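Local coordinates for putative type III secretion protein YscO (Vibrio parahaemolyticus, PDB 4MH6), which is of unknown detailed function but probably serves type III secretion as a long helical-hairpin coiled-coil protein, at residues 44-58 against 117-131. Numbering follows the deposited sequence.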
ATOM      1  N   VAL A  44      -2.130  -0.429  -6.020  1.00 21.07           N
ATOM      2  CA  VAL A  44      -0.869  -0.968  -5.579  1.00 20.61           C
ATOM      3  C   VAL A  44       0.187   0.109  -5.698  1.00 21.11           C
ATOM      4  O   VAL A  44       0.927   0.368  -4.744  1.00 22.58           O
ATOM      5  CB  VAL A  44      -0.421  -2.177  -6.409  1.00 21.44           C
ATOM      6  CG1 VAL A  44       1.074  -2.444  -6.228  1.00 23.00           C
ATOM      7  CG2 VAL A  44      -1.231  -3.400  -6.043  1.00 22.11           C
ATOM      8  N   GLN A  45       0.274   0.734  -6.863  1.00 20.85           N
ATOM      9  CA  GLN A  45       1.269   1.765  -7.072  1.00 21.63           C
ATOM     10  C   GLN A  45       1.184   2.874  -6.016  1.00 21.17           C
ATOM     11  O   GLN A  45       2.194   3.302  -5.442  1.00 21.18           O
ATOM     12  CB  GLN A  45       1.103   2.326  -8.459  1.00 24.06           C
ATOM     13  CG  GLN A  45       1.318   1.260  -9.511  1.00 26.41           C
ATOM     14  CD  GLN A  45       1.103   1.751 -10.915  1.00 29.96           C
ATOM     15  OE1 GLN A  45       1.151   2.954 -11.195  1.00 34.99           O
ATOM     16  NE2 GLN A  45       0.877   0.822 -11.817  1.00 30.91           N
ATOM     17  N   ARG A  46      -0.025   3.335  -5.744  1.00 20.91           N
ATOM     18  CA  ARG A  46      -0.195   4.373  -4.759  1.00 21.64           C
ATOM     19  C   ARG A  46       0.237   3.859  -3.420  1.00 21.42           C
ATOM     20  O   ARG A  46       0.767   4.625  -2.612  1.00 22.72           O
ATOM     21  CB  ARG A  46      -1.649   4.841  -4.676  1.00 22.54           C
ATOM     22  CG  ARG A  46      -2.115   5.640  -5.877  1.00 24.33           C
ATOM     23  CD  ARG A  46      -3.462   6.282  -5.619  1.00 26.41           C
ATOM     24  NE  ARG A  46      -4.511   5.280  -5.519  1.00 25.72           N
ATOM     25  CZ  ARG A  46      -5.153   4.800  -6.588  1.00 26.13           C
ATOM     26  NH1 ARG A  46      -4.828   5.238  -7.829  1.00 26.80           N
ATOM     27  NH2 ARG A  46      -6.109   3.881  -6.435  1.00 25.14           N
ATOM     28  N   GLN A  47      -0.005   2.567  -3.173  1.00 20.81           N
ATOM     29  CA  GLN A  47       0.340   1.979  -1.880  1.00 21.41           C
ATOM     30  C   GLN A  47       1.846   1.835  -1.726  1.00 21.56           C
ATOM     31  O   GLN A  47       2.366   1.896  -0.620  1.00 21.44           O
ATOM     32  CB  GLN A  47      -0.353   0.632  -1.664  1.00 22.05           C
ATOM     33  CG  GLN A  47      -0.145   0.075  -0.256  1.00 23.40           C
ATOM     34  CD  GLN A  47      -0.665   1.001   0.807  1.00 24.60           C
ATOM     35  OE1 GLN A  47      -1.623   1.718   0.585  1.00 25.78           O
ATOM     36  NE2 GLN A  47      -0.056   0.974   1.972  1.00 26.34           N
ATOM     37  N   GLU A  48       2.534   1.615  -2.838  1.00 22.71           N
ATOM     38  CA  GLU A  48       3.982   1.547  -2.816  1.00 24.42           C
ATOM     39  C   GLU A  48       4.495   2.949  -2.464  1.00 25.52           C
ATOM     40  O   GLU A  48       5.520   3.080  -1.798  1.00 26.96           O
ATOM     41  CB  GLU A  48       4.518   1.045  -4.149  1.00 25.77           C
ATOM     42  CG  GLU A  48       4.224  -0.438  -4.322  1.00 28.52           C
ATOM     43  CD  GLU A  48       4.328  -0.961  -5.753  1.00 31.29           C
ATOM     44  OE1 GLU A  48       4.084  -0.165  -6.689  1.00 32.99           O
ATOM     45  OE2 GLU A  48       4.590  -2.187  -5.939  1.00 32.67           O
ATOM     46  N   TYR A  49       3.764   3.991  -2.875  1.00 25.35           N
ATOM     47  CA  TYR A  49       4.178   5.353  -2.553  1.00 26.91           C
ATOM     48  C   TYR A  49       4.064   5.585  -1.029  1.00 24.61           C
ATOM     49  O   TYR A  49       4.971   6.134  -0.387  1.00 22.58           O
ATOM     50  CB  TYR A  49       3.349   6.394  -3.336  1.00 30.62           C
ATOM     51  CG  TYR A  49       3.757   7.805  -2.994  1.00 37.11           C
ATOM     52  CD1 TYR A  49       3.154   8.490  -1.937  1.00 42.06           C
ATOM     53  CD2 TYR A  49       4.772   8.439  -3.681  1.00 41.74           C
ATOM     54  CE1 TYR A  49       3.553   9.763  -1.587  1.00 46.25           C
ATOM     55  CE2 TYR A  49       5.162   9.717  -3.350  1.00 47.65           C
ATOM     56  CZ  TYR A  49       4.551  10.366  -2.298  1.00 50.91           C
ATOM     57  OH  TYR A  49       4.939  11.640  -1.965  1.00 69.42           O
ATOM     58  N   ARG A  50       2.928   5.176  -0.476  1.00 23.88           N
ATOM     59  CA  ARG A  50       2.683   5.309   0.951  1.00 24.73           C
ATOM     60  C   ARG A  50       3.772   4.588   1.750  1.00 23.05           C
ATOM     61  O   ARG A  50       4.269   5.138   2.728  1.00 22.92           O
ATOM     62  CB  ARG A  50       1.246   4.843   1.334  1.00 26.38           C
ATOM     63  CG  ARG A  50       0.191   5.922   1.095  1.00 29.17           C
ATOM     64  CD  ARG A  50      -1.202   5.608   1.623  1.00 31.25           C
ATOM     65  NE  ARG A  50      -1.907   4.822   0.646  1.00 31.26           N
ATOM     66  CZ  ARG A  50      -2.857   5.263  -0.181  1.00 32.40           C
ATOM     67  NH1 ARG A  50      -3.338   6.491  -0.113  1.00 34.73           N
ATOM     68  NH2 ARG A  50      -3.368   4.417  -1.064  1.00 32.21           N
ATOM     69  N   VAL A  51       4.166   3.385   1.315  1.00 21.62           N
ATOM     70  CA  VAL A  51       5.228   2.645   2.024  1.00 21.90           C
ATOM     71  C   VAL A  51       6.521   3.452   1.997  1.00 21.89           C
ATOM     72  O   VAL A  51       7.084   3.747   3.026  1.00 24.04           O
ATOM     73  CB  VAL A  51       5.481   1.216   1.472  1.00 21.94           C
ATOM     74  CG1 VAL A  51       6.701   0.599   2.132  1.00 23.13           C
ATOM     75  CG2 VAL A  51       4.280   0.308   1.713  1.00 22.81           C
ATOM     76  N   ALA A  52       6.975   3.822   0.819  1.00 21.95           N
ATOM     77  CA  ALA A  52       8.193   4.602   0.671  1.00 23.17           C
ATOM     78  C   ALA A  52       8.126   5.886   1.470  1.00 24.26           C
ATOM     79  O   ALA A  52       9.108   6.344   2.058  1.00 24.61           O
ATOM     80  CB  ALA A  52       8.410   4.936  -0.798  1.00 24.09           C
ATOM     81  N   ASN A  53       6.957   6.485   1.493  1.00 25.54           N
ATOM     82  CA  ASN A  53       6.822   7.716   2.211  1.00 27.81           C
ATOM     83  C   ASN A  53       6.985   7.535   3.725  1.00 27.14           C
ATOM     84  O   ASN A  53       7.593   8.368   4.405  1.00 26.52           O
ATOM     85  CB  ASN A  53       5.466   8.275   1.946  1.00 31.88           C
ATOM     86  CG  ASN A  53       5.332   9.633   2.486  1.00 37.85           C
ATOM     87  OD1 ASN A  53       6.099  10.513   2.112  1.00 45.02           O
ATOM     88  ND2 ASN A  53       4.370   9.837   3.378  1.00 41.55           N
ATOM     89  N   VAL A  54       6.416   6.449   4.254  1.00 26.02           N
ATOM     90  CA  VAL A  54       6.516   6.170   5.682  1.00 25.99           C
ATOM     91  C   VAL A  54       7.937   5.774   6.053  1.00 25.69           C
ATOM     92  O   VAL A  54       8.430   6.146   7.130  1.00 27.09           O
ATOM     93  CB  VAL A  54       5.538   5.089   6.116  1.00 26.51           C
ATOM     94  CG1 VAL A  54       5.699   4.799   7.599  1.00 28.45           C
ATOM     95  CG2 VAL A  54       4.116   5.548   5.842  1.00 27.59           C
ATOM     96  N   ALA A  55       8.598   5.035   5.165  1.00 24.23           N
ATOM     97  CA  ALA A  55       9.977   4.628   5.403  1.00 24.69           C
ATOM     98  C   ALA A  55      10.870   5.852   5.536  1.00 25.34           C
ATOM     99  O   ALA A  55      11.792   5.869   6.341  1.00 26.08           O
ATOM    100  CB  ALA A  55      10.468   3.740   4.271  1.00 25.10           C
ATOM    101  N   ALA A  56      10.589   6.881   4.737  1.00 26.10           N
ATOM    102  CA  ALA A  56      11.372   8.111   4.769  1.00 27.52           C
ATOM    103  C   ALA A  56      11.150   8.792   6.092  1.00 29.17           C
ATOM    104  O   ALA A  56      12.071   9.323   6.669  1.00 29.24           O
ATOM    105  CB  ALA A  56      10.982   9.035   3.625  1.00 28.17           C
ATOM    106  N   GLU A  57       9.905   8.790   6.553  1.00 32.81           N
ATOM    107  CA  GLU A  57       9.560   9.378   7.844  1.00 37.18           C
ATOM    108  C   GLU A  57      10.230   8.641   8.996  1.00 35.46           C
ATOM    109  O   GLU A  57      10.640   9.257   9.989  1.00 34.97           O
ATOM    110  CB  GLU A  57       8.042   9.411   8.034  1.00 42.84           C
ATOM    111  CG  GLU A  57       7.386  10.623   7.398  1.00 49.42           C
ATOM    112  CD  GLU A  57       7.810  11.937   8.075  1.00 63.46           C
ATOM    113  OE1 GLU A  57       7.629  12.996   7.426  1.00 74.24           O
ATOM    114  OE2 GLU A  57       8.331  11.923   9.248  1.00 67.00           O
ATOM    115  N   LEU A  58      10.350   7.323   8.838  1.00 33.56           N
ATOM    116  CA  LEU A  58      10.986   6.477   9.841  1.00 33.83           C
ATOM    117  C   LEU A  58      12.428   6.831   9.953  1.00 33.56           C
ATOM    118  O   LEU A  58      12.931   7.046  11.037  1.00 34.25           O
ATOM    119  CB  LEU A  58      10.860   5.001   9.471  1.00 33.15           C
ATOM    120  CG  LEU A  58      11.519   4.006  10.436  1.00 35.00           C
ATOM    121  CD1 LEU A  58      11.132   4.238  11.898  1.00 36.44           C
ATOM    122  CD2 LEU A  58      11.208   2.574  10.011  1.00 36.14           C
ATOM    123  N   VAL A 117       5.881   5.076  14.084  1.00 34.39           N
ATOM    124  CA  VAL A 117       6.157   5.044  12.650  1.00 32.66           C
ATOM    125  C   VAL A 117       6.516   3.627  12.203  1.00 32.25           C
ATOM    126  O   VAL A 117       6.156   3.223  11.082  1.00 33.57           O
ATOM    127  CB  VAL A 117       7.266   6.019  12.221  1.00 32.09           C
ATOM    128  CG1 VAL A 117       7.526   5.877  10.734  1.00 32.68           C
ATOM    129  CG2 VAL A 117       6.873   7.453  12.518  1.00 33.44           C
ATOM    130  N   LYS A 118       7.223   2.865  13.044  1.00 30.90           N
ATOM    131  CA  LYS A 118       7.520   1.475  12.675  1.00 31.08           C
ATOM    132  C   LYS A 118       6.257   0.648  12.551  1.00 31.31           C
ATOM    133  O   LYS A 118       6.154  -0.182  11.667  1.00 31.88           O
ATOM    134  CB  LYS A 118       8.437   0.798  13.667  1.00 33.01           C
ATOM    135  CG  LYS A 118       9.862   1.201  13.529  1.00 33.43           C
ATOM    136  CD  LYS A 118      10.719   0.457  14.514  1.00 36.87           C
ATOM    137  CE  LYS A 118      12.164   0.827  14.275  1.00 39.15           C
ATOM    138  NZ  LYS A 118      13.015   0.420  15.409  1.00 43.33           N
ATOM    139  N   VAL A 119       5.308   0.859  13.451  1.00 31.70           N
ATOM    140  CA  VAL A 119       4.051   0.125  13.389  1.00 33.87           C
ATOM    141  C   VAL A 119       3.318   0.527  12.105  1.00 32.30           C
ATOM    142  O   VAL A 119       2.724  -0.300  11.409  1.00 32.92           O
ATOM    143  CB  VAL A 119       3.152   0.425  14.625  1.00 36.84           C
ATOM    144  CG1 VAL A 119       1.772  -0.183  14.471  1.00 40.84           C
ATOM    145  CG2 VAL A 119       3.782  -0.107  15.882  1.00 39.16           C
ATOM    146  N   THR A 120       3.378   1.814  11.804  1.00 30.70           N
ATOM    147  CA  THR A 120       2.707   2.352  10.657  1.00 30.77           C
ATOM    148  C   THR A 120       3.261   1.717   9.413  1.00 29.44           C
ATOM    149  O   THR A 120       2.523   1.391   8.494  1.00 30.23           O
ATOM    150  CB  THR A 120       2.875   3.878  10.610  1.00 30.82           C
ATOM    151  OG1 THR A 120       2.185   4.449  11.726  1.00 33.42           O
ATOM    152  CG2 THR A 120       2.273   4.452   9.354  1.00 32.17           C
ATOM    153  N   LEU A 121       4.566   1.514   9.401  1.00 28.43           N
ATOM    154  CA  LEU A 121       5.218   0.933   8.269  1.00 28.29           C
ATOM    155  C   LEU A 121       4.844  -0.534   8.102  1.00 30.33           C
ATOM    156  O   LEU A 121       4.615  -0.971   6.973  1.00 30.93           O
ATOM    157  CB  LEU A 121       6.725   1.135   8.402  1.00 28.33           C
ATOM    158  CG  LEU A 121       7.648   0.588   7.309  1.00 29.52           C
ATOM    159  CD1 LEU A 121       7.229   1.031   5.907  1.00 29.65           C
ATOM    160  CD2 LEU A 121       9.078   1.005   7.624  1.00 30.98           C
ATOM    161  N   GLU A 122       4.755  -1.313   9.184  1.00 33.54           N
ATOM    162  CA  GLU A 122       4.385  -2.714   8.979  1.00 37.43           C
ATOM    163  C   GLU A 122       2.916  -2.799   8.557  1.00 36.04           C
ATOM    164  O   GLU A 122       2.515  -3.718   7.814  1.00 36.79           O
ATOM    165  CB  GLU A 122       4.681  -3.623  10.157  1.00 44.87           C
ATOM    166  CG  GLU A 122       3.883  -3.343  11.399  1.00 52.65           C
ATOM    167  CD  GLU A 122       3.828  -4.545  12.355  1.00 64.89           C
ATOM    168  OE1 GLU A 122       3.520  -5.679  11.878  1.00 71.19           O
ATOM    169  OE2 GLU A 122       4.039  -4.340  13.589  1.00 70.42           O
ATOM    170  N   GLN A 123       2.123  -1.832   9.005  1.00 33.89           N
ATOM    171  CA  GLN A 123       0.728  -1.766   8.593  1.00 34.63           C
ATOM    172  C   GLN A 123       0.576  -1.398   7.110  1.00 31.70           C
ATOM    173  O   GLN A 123      -0.300  -1.950   6.409  1.00 33.18           O
ATOM    174  CB  GLN A 123      -0.040  -0.786   9.459  1.00 36.94           C
ATOM    175  CG  GLN A 123      -0.346  -1.344  10.838  1.00 40.95           C
ATOM    176  CD  GLN A 123      -1.017  -0.344  11.749  1.00 43.89           C
ATOM    177  OE1 GLN A 123      -0.665   0.834  11.771  1.00 42.02           O
ATOM    178  NE2 GLN A 123      -1.955  -0.818  12.543  1.00 49.94           N
ATOM    179  N   GLU A 124       1.420  -0.487   6.616  1.00 28.18           N
ATOM    180  CA  GLU A 124       1.355  -0.083   5.202  1.00 26.73           C
ATOM    181  C   GLU A 124       1.830  -1.237   4.334  1.00 25.25           C
ATOM    182  O   GLU A 124       1.284  -1.490   3.246  1.00 25.46           O
ATOM    183  CB  GLU A 124       2.202   1.154   4.932  1.00 26.15           C
ATOM    184  CG  GLU A 124       1.807   2.412   5.709  1.00 27.73           C
ATOM    185  CD  GLU A 124       0.418   2.951   5.379  1.00 31.06           C
ATOM    186  OE1 GLU A 124       0.048   4.014   5.933  1.00 33.83           O
ATOM    187  OE2 GLU A 124      -0.317   2.335   4.583  1.00 31.81           O
ATOM    188  N   ARG A 125       2.859  -1.935   4.804  1.00 24.30           N
ATOM    189  CA  ARG A 125       3.363  -3.096   4.067  1.00 24.36           C
ATOM    190  C   ARG A 125       2.314  -4.217   4.044  1.00 25.68           C
ATOM    191  O   ARG A 125       2.198  -4.965   3.088  1.00 25.81           O
ATOM    192  CB  ARG A 125       4.650  -3.579   4.715  1.00 25.46           C
ATOM    193  CG  ARG A 125       5.831  -2.694   4.378  1.00 25.11           C
ATOM    194  CD  ARG A 125       6.993  -2.897   5.323  1.00 26.83           C
ATOM    195  NE  ARG A 125       8.221  -2.324   4.789  1.00 28.24           N
ATOM    196  CZ  ARG A 125       9.344  -2.230   5.481  1.00 30.41           C
ATOM    197  NH1 ARG A 125       9.353  -2.644   6.734  1.00 30.87           N
ATOM    198  NH2 ARG A 125      10.447  -1.703   4.946  1.00 33.06           N
ATOM    199  N   THR A 126       1.554  -4.321   5.130  1.00 27.30           N
ATOM    200  CA  THR A 126       0.524  -5.331   5.206  1.00 30.19           C
ATOM    201  C   THR A 126      -0.567  -4.965   4.195  1.00 29.68           C
ATOM    202  O   THR A 126      -1.096  -5.853   3.503  1.00 30.88           O
ATOM    203  CB  THR A 126      -0.055  -5.455   6.634  1.00 33.82           C
ATOM    204  OG1 THR A 126       0.965  -5.908   7.513  1.00 35.08           O
ATOM    205  CG2 THR A 126      -1.205  -6.437   6.679  1.00 38.49           C
ATOM    206  N   LEU A 127      -0.918  -3.674   4.127  1.00 28.77           N
ATOM    207  CA  LEU A 127      -1.927  -3.244   3.155  1.00 29.58           C
ATOM    208  C   LEU A 127      -1.417  -3.441   1.737  1.00 27.30           C
ATOM    209  O   LEU A 127      -2.163  -3.827   0.862  1.00 28.10           O
ATOM    210  CB  LEU A 127      -2.305  -1.787   3.342  1.00 30.59           C
ATOM    211  CG  LEU A 127      -3.167  -1.414   4.530  1.00 34.49           C
ATOM    212  CD1 LEU A 127      -3.245   0.099   4.619  1.00 35.66           C
ATOM    213  CD2 LEU A 127      -4.556  -2.002   4.386  1.00 39.18           C
ATOM    214  N   LEU A 128      -0.149  -3.155   1.514  1.00 25.30           N
ATOM    215  CA  LEU A 128       0.389  -3.358   0.204  1.00 24.58           C
ATOM    216  C   LEU A 128       0.167  -4.796  -0.175  1.00 25.45           C
ATOM    217  O   LEU A 128      -0.295  -5.101  -1.279  1.00 25.63           O
ATOM    218  CB  LEU A 128       1.891  -3.023   0.148  1.00 23.79           C
ATOM    219  CG  LEU A 128       2.617  -3.236  -1.186  1.00 24.19           C
ATOM    220  CD1 LEU A 128       1.851  -2.635  -2.348  1.00 24.85           C
ATOM    221  CD2 LEU A 128       4.004  -2.642  -1.144  1.00 25.31           C
ATOM    222  N   LYS A 129       0.466  -5.682   0.758  1.00 27.13           N
ATOM    223  CA  LYS A 129       0.317  -7.117   0.539  1.00 29.51           C
ATOM    224  C   LYS A 129      -1.125  -7.468   0.152  1.00 31.14           C
ATOM    225  O   LYS A 129      -1.336  -8.240  -0.790  1.00 31.47           O
ATOM    226  CB  LYS A 129       0.788  -7.889   1.774  1.00 32.58           C
ATOM    227  CG  LYS A 129       0.973  -9.349   1.510  1.00 36.31           C
ATOM    228  CD  LYS A 129       1.569 -10.120   2.676  1.00 41.17           C
ATOM    229  CE  LYS A 129       1.525 -11.645   2.349  1.00 46.56           C
ATOM    230  NZ  LYS A 129       2.059 -12.494   3.479  1.00 53.16           N
ATOM    231  N   GLN A 130      -2.109  -6.869   0.836  1.00 33.10           N
ATOM    232  CA  GLN A 130      -3.530  -7.119   0.511  1.00 36.40           C
ATOM    233  C   GLN A 130      -3.882  -6.581  -0.874  1.00 34.95           C
ATOM    234  O   GLN A 130      -4.622  -7.214  -1.619  1.00 36.12           O
ATOM    235  CB  GLN A 130      -4.463  -6.485   1.527  1.00 40.28           C
ATOM    236  CG  GLN A 130      -4.050  -6.757   2.963  1.00 42.88           C
ATOM    237  CD  GLN A 130      -5.131  -6.419   3.975  1.00 48.81           C
ATOM    238  OE1 GLN A 130      -6.323  -6.567   3.694  1.00 53.61           O
ATOM    239  NE2 GLN A 130      -4.721  -6.012   5.175  1.00 49.85           N
ATOM    240  N   LYS A 131      -3.379  -5.389  -1.186  1.00 33.44           N
ATOM    241  CA  LYS A 131      -3.571  -4.762  -2.494  1.00 33.41           C
ATOM    242  C   LYS A 131      -3.016  -5.634  -3.611  1.00 31.49           C
ATOM    243  O   LYS A 131      -3.613  -5.745  -4.683  1.00 31.75           O
ATOM    244  CB  LYS A 131      -2.885  -3.400  -2.535  1.00 33.56           C
ATOM    245  CG  LYS A 131      -3.731  -2.179  -2.225  1.00 37.32           C
ATOM    246  CD  LYS A 131      -4.593  -2.299  -1.007  1.00 40.87           C
ATOM    247  CE  LYS A 131      -5.460  -1.031  -0.854  1.00 46.82           C
ATOM    248  NZ  LYS A 131      -4.634   0.204  -0.538  1.00 46.80           N
TER
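Q47 and E124 form the polar grip between two antiparallel helices whose segments, 44-58 and 117-131, run at 165° with axes 9.1 Å apart. With CG anti to the backbone N (chi1 -173°) and a bend at chi2, the Q47 chain lies with CG over the backbone of L128. The Q47 and E124 side chains cross at about a right angle, yet the amide and carboxylate planes lie only 31° apart. NE2 of Q47 gives two hydrogen bonds, one to E124 OE2 at 3.0 Å, the other to E124 O at 3.1 Å. OE2 lies in the amide plane, while NE2 meets it on the anti side, tilted out of the carboxylate plane. The E124 carbonyl also accepts from L128 N, and the two donors reach it from opposite faces. R50 NE donates a hydrogen bond to Q47 OE1 (3.1 Å), with OE1 at the guanidinium edge but NE above the carbonyl plane, which helps fix the rotation of the amide.

Knobs-into-holes packing continues on both helices. V51 enters the hole formed by L121, E124, R125 and L128, where its CG1 meets L121 CD1 at 3.8 Å; V54 fits among V117, T120, L121 and E124. In return L121 enters between V51, V54, A55 and L58, its CD2 meeting L58 CD2 at 3.6 Å, and L128 sits among V44, Q47, E48 and V51. L58 also touches V114, and V44 touches A135, on helix 90-167.

The interlocking identifies an antiparallel coiled coil within the hairpin of helices 18-84 and 90-167. Its valine-leucine seam supplies apolar cohesion, while the buried amide of Q47, bonded at both ends, adds a directional link consistent with fixing the register of the two helices.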